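Local coordinates for MstE (Scytonema sp. PCC 10023, PDB 6SBF), which probably catalyses class II (protonation-initiated) cyclisation of an isoprenoid chain as a monodomain terpene cyclase, building polycyclic scaffolds of merosterol type, at residues 210-215 with 264-269; 306-311 with 350-355. The protein carries 1 engineered substitution. All blocks are in the same frame, centred on the assembly; numbering follows the deposited sequence.

Interaction 1 and interaction 2 lie side by side in the alpha6-alpha6 barrel, their centres about 9 Å apart and each about 9 Å from the centre of the chain. They follow one another in sequence: 210-215 and 264-269 meet before 306-311 and 350-355 do. In each, a loop packs on the first turns of a helix, 265-275 in interaction 1 and 350-363 in interaction 2. The two are joined directly, since S308 OG lies 2.7 Å from T265 OG1 and 2.9 Å from F266 N, probable hydrogen bonds both. Loop 306-311 thus connects the starts of helices 265-275 and 350-363 and, through Y310 O against W212 CE3, touches loop 210-215, making the two contacts one packing unit.

Interaction 1 of 2, residues 210-215 with 264-269; sequences YWWSDH and STFATA
D214 and W212, in the loop ahead of helix 215-229, pack against the first turn of helix 265-275, a loop-to-helix contact inside the alpha6-alpha6 barrel. The side chain of D214 runs toward the helix start with CG anti to its carbonyl carbon (chi1 -64°). Its CB lies 4.1 Å from the methyl of A267, and CG follows at 3.9 Å from the same carbon. At the tip the two oxygens part company: OD1 stays by the A267 methyl, while OD2 reaches the edge of the F266 ring, 3.6 Å from CD2 and near the ring plane. W212 meets the adjoining part of the ring, its CE3 4.0 Å from F266 CE2 and its CZ3 against CZ, in an oblique pairing with planes 35° apart. F266 also meets W270 edge-to-face and touches F351 of helix 350-363. S264 is the N-cap of the helix, its OG accepting from A267 N along a nearly straight bond (170°). A water links the two segments: it donates to D214 OD2 and accepts from S264 OG, each at 2.6 Å.

Interaction 2 of 2, residues 306-311 with 350-355; sequences VSSAYL and IFTTAT
T352 on the first turn of helix 350-363 faces the backbone of loop 306-311, and its two branches divide the work. The hydroxyl lies anti to its own carbonyl carbon (chi1 -62°), which turns OG1 to the amide of S308; the N-H of S308 points almost straight at it, with N to OG1 3.0 Å and an angle of 171°. The methyl CG2 goes the other way, anti to the backbone N, and rests 3.4 Å from V306 O. It also passes alongside the side chain of S308, whose OG is 4.0 Å from CG2.

A309, next along the loop, directs its methyl toward the helix. There CB touches both the T352 hydroxyl, 3.7 Å from OG1, and the ring of F351, 3.7 Å from CD1, two partners that lie roughly at right angles to each other about it. The approach to that ring is oblique.

The chain bends here through an inverse gamma turn centred on A309, just before it enters strand 311-313, so the contact sets the loop leading into the small three-stranded sheet against a helix of the alpha6-alpha6 barrel. D346 bridges the two sides: its carboxylate bonds T352 OG1 through OD2 and A309 N through OD1, and its backbone oxygen takes S307 OG. T352 OG1 is therefore gripped by both a loop amide and a carboxylate oxygen, which would fix the rotation of the side chain.

S308 has its OG between its own backbone N and carbonyl carbon (chi1 59°), turned to T265 and F266 N of the neighbouring helix. One turn further along helix 350-363, T355 OG1 bonds back to F351 O at 2.8 Å and also pairs with Y64 OH.

Interaction 1 of 2, residues 210-215 with 264-269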
loop_
_atom_site.group_PDB
_atom_site.type_symbol
_atom_site.label_atom_id
_atom_site.label_comp_id
_atom_site.label_asym_id
_atom_site.label_seq_id
_atom_site.Cartn_x
_atom_site.Cartn_y
_atom_site.Cartn_z
ATOM N N TYR A 210 4.052 7.445 7.399
ATOM C CA TYR A 210 5.379 8.036 7.312
ATOM C C TYR A 210 5.718 8.321 5.849
ATOM O O TYR A 210 5.928 9.524 5.472
ATOM C CB TYR A 210 6.417 7.132 7.984
ATOM C CG TYR A 210 7.769 7.801 8.069
ATOM C CD1 TYR A 210 8.044 8.682 9.103
ATOM C CD2 TYR A 210 8.745 7.592 7.107
ATOM C CE1 TYR A 210 9.274 9.314 9.174
ATOM C CE2 TYR A 210 9.976 8.231 7.166
ATOM C CZ TYR A 210 10.224 9.106 8.200
ATOM O OH TYR A 210 11.421 9.762 8.236
ATOM N N TRP A 211 5.706 7.289 5.008
ATOM C CA TRP A 211 6.191 7.423 3.609
ATOM C C TRP A 211 5.128 7.911 2.631
ATOM O O TRP A 211 5.433 8.150 1.480
ATOM C CB TRP A 211 6.706 6.074 3.144
ATOM C CG TRP A 211 7.856 5.524 3.912
ATOM C CD1 TRP A 211 7.820 4.493 4.808
ATOM C CD2 TRP A 211 9.223 5.958 3.862
ATOM N NE1 TRP A 211 9.058 4.259 5.333
ATOM C CE2 TRP A 211 9.946 5.164 4.766
ATOM C CE3 TRP A 211 9.916 6.974 3.190
ATOM C CZ2 TRP A 211 11.304 5.320 4.984
ATOM C CZ3 TRP A 211 11.262 7.122 3.408
ATOM C CH2 TRP A 211 11.967 6.322 4.298
ATOM N N TRP A 212 3.883 7.981 3.018
ATOM C CA TRP A 212 2.781 8.287 2.105
ATOM C C TRP A 212 2.124 9.589 2.449
ATOM O O TRP A 212 1.855 9.862 3.629
ATOM C CB TRP A 212 1.725 7.173 2.164
ATOM C CG TRP A 212 2.271 5.835 1.770
ATOM C CD1 TRP A 212 2.798 4.929 2.623
ATOM C CD2 TRP A 212 2.590 5.375 0.438
ATOM N NE1 TRP A 212 3.332 3.891 1.953
ATOM C CE2 TRP A 212 3.220 4.144 0.601
ATOM C CE3 TRP A 212 2.384 5.882 -0.836
ATOM C CZ2 TRP A 212 3.623 3.386 -0.492
ATOM C CZ3 TRP A 212 2.844 5.178 -1.916
ATOM C CH2 TRP A 212 3.399 3.906 -1.742
ATOM N N SER A 213 1.742 10.312 1.419
ATOM C CA SER A 213 0.981 11.560 1.573
ATOM C C SER A 213 -0.452 11.243 2.000
ATOM O O SER A 213 -1.083 12.031 2.723
ATOM C CB SER A 213 0.965 12.274 0.202
ATOM O OG SER A 213 2.226 12.713 -0.262
ATOM N N ASP A 214 -1.012 10.148 1.462
ATOM C CA ASP A 214 -2.468 9.928 1.562
ATOM C C ASP A 214 -2.762 9.069 2.792
ATOM O O ASP A 214 -2.488 7.812 2.791
ATOM C CB ASP A 214 -2.976 9.275 0.292
ATOM C CG ASP A 214 -2.806 10.166 -0.924
ATOM O OD1 ASP A 214 -3.295 11.312 -0.870
ATOM O OD2 ASP A 214 -2.197 9.740 -1.923
ATOM N N HIS A 215 -3.391 9.627 3.824
ATOM C CA HIS A 215 -3.665 8.944 5.090
ATOM C C HIS A 215 -4.654 7.783 4.902
ATOM O O HIS A 215 -4.718 6.929 5.800
ATOM C CB HIS A 215 -4.275 9.915 6.099
ATOM C CG HIS A 215 -3.458 11.113 6.403
ATOM N ND1 HIS A 215 -2.072 11.077 6.426
ATOM C CD2 HIS A 215 -3.849 12.373 6.757
ATOM C CE1 HIS A 215 -1.634 12.306 6.747
ATOM N NE2 HIS A 215 -2.701 13.105 6.929
ATOM N N SER A 264 -8.230 11.940 -6.126
ATOM C CA SER A 264 -7.059 11.061 -6.217
ATOM C C SER A 264 -7.529 9.603 -6.421
ATOM O O SER A 264 -8.275 9.085 -5.556
ATOM C CB SER A 264 -6.245 11.131 -4.983
ATOM O OG SER A 264 -5.400 10.008 -4.877
ATOM N N THR A 265 -7.122 8.955 -7.488
ATOM C CA THR A 265 -7.478 7.556 -7.708
ATOM C C THR A 265 -6.930 6.677 -6.601
ATOM O O THR A 265 -7.674 5.782 -6.107
ATOM C CB THR A 265 -7.061 7.100 -9.099
ATOM O OG1 THR A 265 -5.705 7.434 -9.301
ATOM C CG2 THR A 265 -7.925 7.717 -10.186
ATOM N N PHE A 266 -5.713 6.885 -6.162
ATOM C CA PHE A 266 -5.075 6.090 -5.095
ATOM C C PHE A 266 -5.785 6.270 -3.777
ATOM O O PHE A 266 -6.099 5.275 -3.076
ATOM C CB PHE A 266 -3.582 6.413 -5.022
ATOM C CG PHE A 266 -2.757 5.643 -4.035
ATOM C CD1 PHE A 266 -2.406 4.322 -4.298
ATOM C CD2 PHE A 266 -2.254 6.232 -2.896
ATOM C CE1 PHE A 266 -1.578 3.642 -3.414
ATOM C CE2 PHE A 266 -1.400 5.605 -2.039
ATOM C CZ PHE A 266 -1.061 4.286 -2.309
ATOM N N ALA A 267 -6.015 7.509 -3.363
ATOM C CA ALA A 267 -6.618 7.773 -2.054
ATOM C C ALA A 267 -8.061 7.248 -2.107
ATOM O O ALA A 267 -8.559 6.787 -1.075
ATOM C CB ALA A 267 -6.545 9.249 -1.701
ATOM N N THR A 268 -8.758 7.411 -3.213
ATOM C CA THR A 268 -10.162 6.962 -3.328
ATOM C C THR A 268 -10.241 5.423 -3.224
ATOM O O THR A 268 -11.131 4.918 -2.532
ATOM C CB THR A 268 -10.829 7.468 -4.605
ATOM O OG1 THR A 268 -10.770 8.899 -4.592
ATOM C CG2 THR A 268 -12.249 7.033 -4.744
ATOM N N ALA A 269 -9.317 4.713 -3.836
ATOM C CA ALA A 269 -9.320 3.234 -3.788
ATOM C C ALA A 269 -9.062 2.789 -2.352
ATOM O O ALA A 269 -9.765 1.864 -1.858
ATOM C CB ALA A 269 -8.253 2.710 -4.727
HETATM O O HOH W 1 -2.934 10.623 -4.254
#

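Interaction 2 of 2, residues 306-311 with 350-355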
loop_
_atom_site.group_PDB
_atom_site.type_symbol
_atom_site.label_atom_id
_atom_site.label_comp_id
_atom_site.label_asym_id
_atom_site.label_seq_id
_atom_site.Cartn_x
_atom_site.Cartn_y
_atom_site.Cartn_z
ATOM N N VAL A 306 -4.852 6.827 -13.807
ATOM C CA VAL A 306 -3.862 7.928 -13.629
ATOM C C VAL A 306 -3.036 7.661 -12.371
ATOM O O VAL A 306 -3.610 7.507 -11.300
ATOM C CB VAL A 306 -4.575 9.303 -13.654
ATOM C CG1 VAL A 306 -3.660 10.440 -13.315
ATOM C CG2 VAL A 306 -5.237 9.564 -14.999
ATOM N N SER A 307 -1.713 7.719 -12.475
ATOM C CA SER A 307 -0.787 7.629 -11.339
ATOM C C SER A 307 -1.138 8.646 -10.273
ATOM O O SER A 307 -1.260 9.862 -10.587
ATOM C CB SER A 307 0.573 7.837 -11.772
ATOM O OG SER A 307 0.902 6.884 -12.766
ATOM N N SER A 308 -1.226 8.176 -9.042
ATOM C CA SER A 308 -1.432 9.063 -7.883
ATOM C C SER A 308 -0.871 8.470 -6.617
ATOM O O SER A 308 -1.244 8.909 -5.530
ATOM C CB SER A 308 -2.894 9.514 -7.763
ATOM O OG SER A 308 -3.756 8.382 -7.626
ATOM N N ALA A 309 -0.004 7.464 -6.700
ATOM C CA ALA A 309 0.608 6.850 -5.525
ATOM C C ALA A 309 1.825 7.659 -5.110
ATOM O O ALA A 309 2.914 7.409 -5.538
ATOM C CB ALA A 309 0.937 5.412 -5.779
ATOM N N TYR A 310 1.559 8.674 -4.269
ATOM C CA TYR A 310 2.571 9.673 -3.891
ATOM C C TYR A 310 3.369 9.214 -2.706
ATOM O O TYR A 310 2.816 9.106 -1.583
ATOM C CB TYR A 310 1.978 11.062 -3.712
ATOM C CG TYR A 310 1.458 11.677 -4.982
ATOM C CD1 TYR A 310 2.285 11.908 -6.061
ATOM C CD2 TYR A 310 0.144 12.023 -5.150
ATOM C CE1 TYR A 310 1.797 12.451 -7.242
ATOM C CE2 TYR A 310 -0.363 12.574 -6.303
ATOM C CZ TYR A 310 0.469 12.810 -7.377
ATOM O OH TYR A 310 -0.052 13.331 -8.513
ATOM N N LEU A 311 4.645 8.942 -2.952
ATOM C CA LEU A 311 5.636 8.426 -2.002
ATOM C C LEU A 311 6.539 9.615 -1.627
ATOM O O LEU A 311 7.195 10.218 -2.526
ATOM C CB LEU A 311 6.428 7.311 -2.665
ATOM C CG LEU A 311 7.492 6.633 -1.829
ATOM C CD1 LEU A 311 6.855 5.834 -0.727
ATOM C CD2 LEU A 311 8.339 5.746 -2.738
ATOM N N ILE A 350 1.418 1.360 -12.476
ATOM C CA ILE A 350 1.165 -0.045 -12.098
ATOM C C ILE A 350 0.721 -0.091 -10.624
ATOM O O ILE A 350 -0.277 -0.765 -10.295
ATOM C CB ILE A 350 2.438 -0.845 -12.359
ATOM C CG1 ILE A 350 2.627 -1.027 -13.875
ATOM C CG2 ILE A 350 2.388 -2.193 -11.632
ATOM C CD1 ILE A 350 4.010 -1.603 -14.244
ATOM N N PHE A 351 1.391 0.668 -9.762
ATOM C CA PHE A 351 1.077 0.661 -8.321
ATOM C C PHE A 351 -0.353 1.174 -8.149
ATOM O O PHE A 351 -1.155 0.548 -7.399
ATOM C CB PHE A 351 2.120 1.493 -7.578
ATOM C CG PHE A 351 2.263 1.179 -6.106
ATOM C CD1 PHE A 351 1.464 1.787 -5.144
ATOM C CD2 PHE A 351 3.171 0.219 -5.701
ATOM C CE1 PHE A 351 1.703 1.509 -3.810
ATOM C CE2 PHE A 351 3.390 -0.062 -4.376
ATOM C CZ PHE A 351 2.672 0.615 -3.413
ATOM N N THR A 352 -0.720 2.290 -8.769
ATOM C CA THR A 352 -2.082 2.836 -8.658
ATOM C C THR A 352 -3.102 1.848 -9.222
ATOM O O THR A 352 -4.122 1.618 -8.591
ATOM C CB THR A 352 -2.171 4.221 -9.342
ATOM O OG1 THR A 352 -1.303 5.175 -8.714
ATOM C CG2 THR A 352 -3.579 4.768 -9.262
ATOM N N THR A 353 -2.861 1.373 -10.427
ATOM C CA THR A 353 -3.847 0.495 -11.074
ATOM C C THR A 353 -4.105 -0.769 -10.234
ATOM O O THR A 353 -5.260 -1.168 -10.114
ATOM C CB THR A 353 -3.361 0.172 -12.494
ATOM O OG1 THR A 353 -3.348 1.389 -13.259
ATOM C CG2 THR A 353 -4.318 -0.766 -13.198
ATOM N N ALA A 354 -3.055 -1.358 -9.704
ATOM C CA ALA A 354 -3.253 -2.554 -8.866
ATOM C C ALA A 354 -4.108 -2.221 -7.648
ATOM O O ALA A 354 -4.932 -3.040 -7.231
ATOM C CB ALA A 354 -1.907 -3.114 -8.491
ATOM N N THR A 355 -3.855 -1.065 -7.047
ATOM C CA THR A 355 -4.637 -0.649 -5.882
ATOM C C THR A 355 -6.102 -0.514 -6.253
ATOM O O THR A 355 -7.005 -0.991 -5.499
ATOM C CB THR A 355 -4.081 0.670 -5.350
ATOM O OG1 THR A 355 -2.674 0.630 -5.100
ATOM C CG2 THR A 355 -4.776 1.042 -4.065
#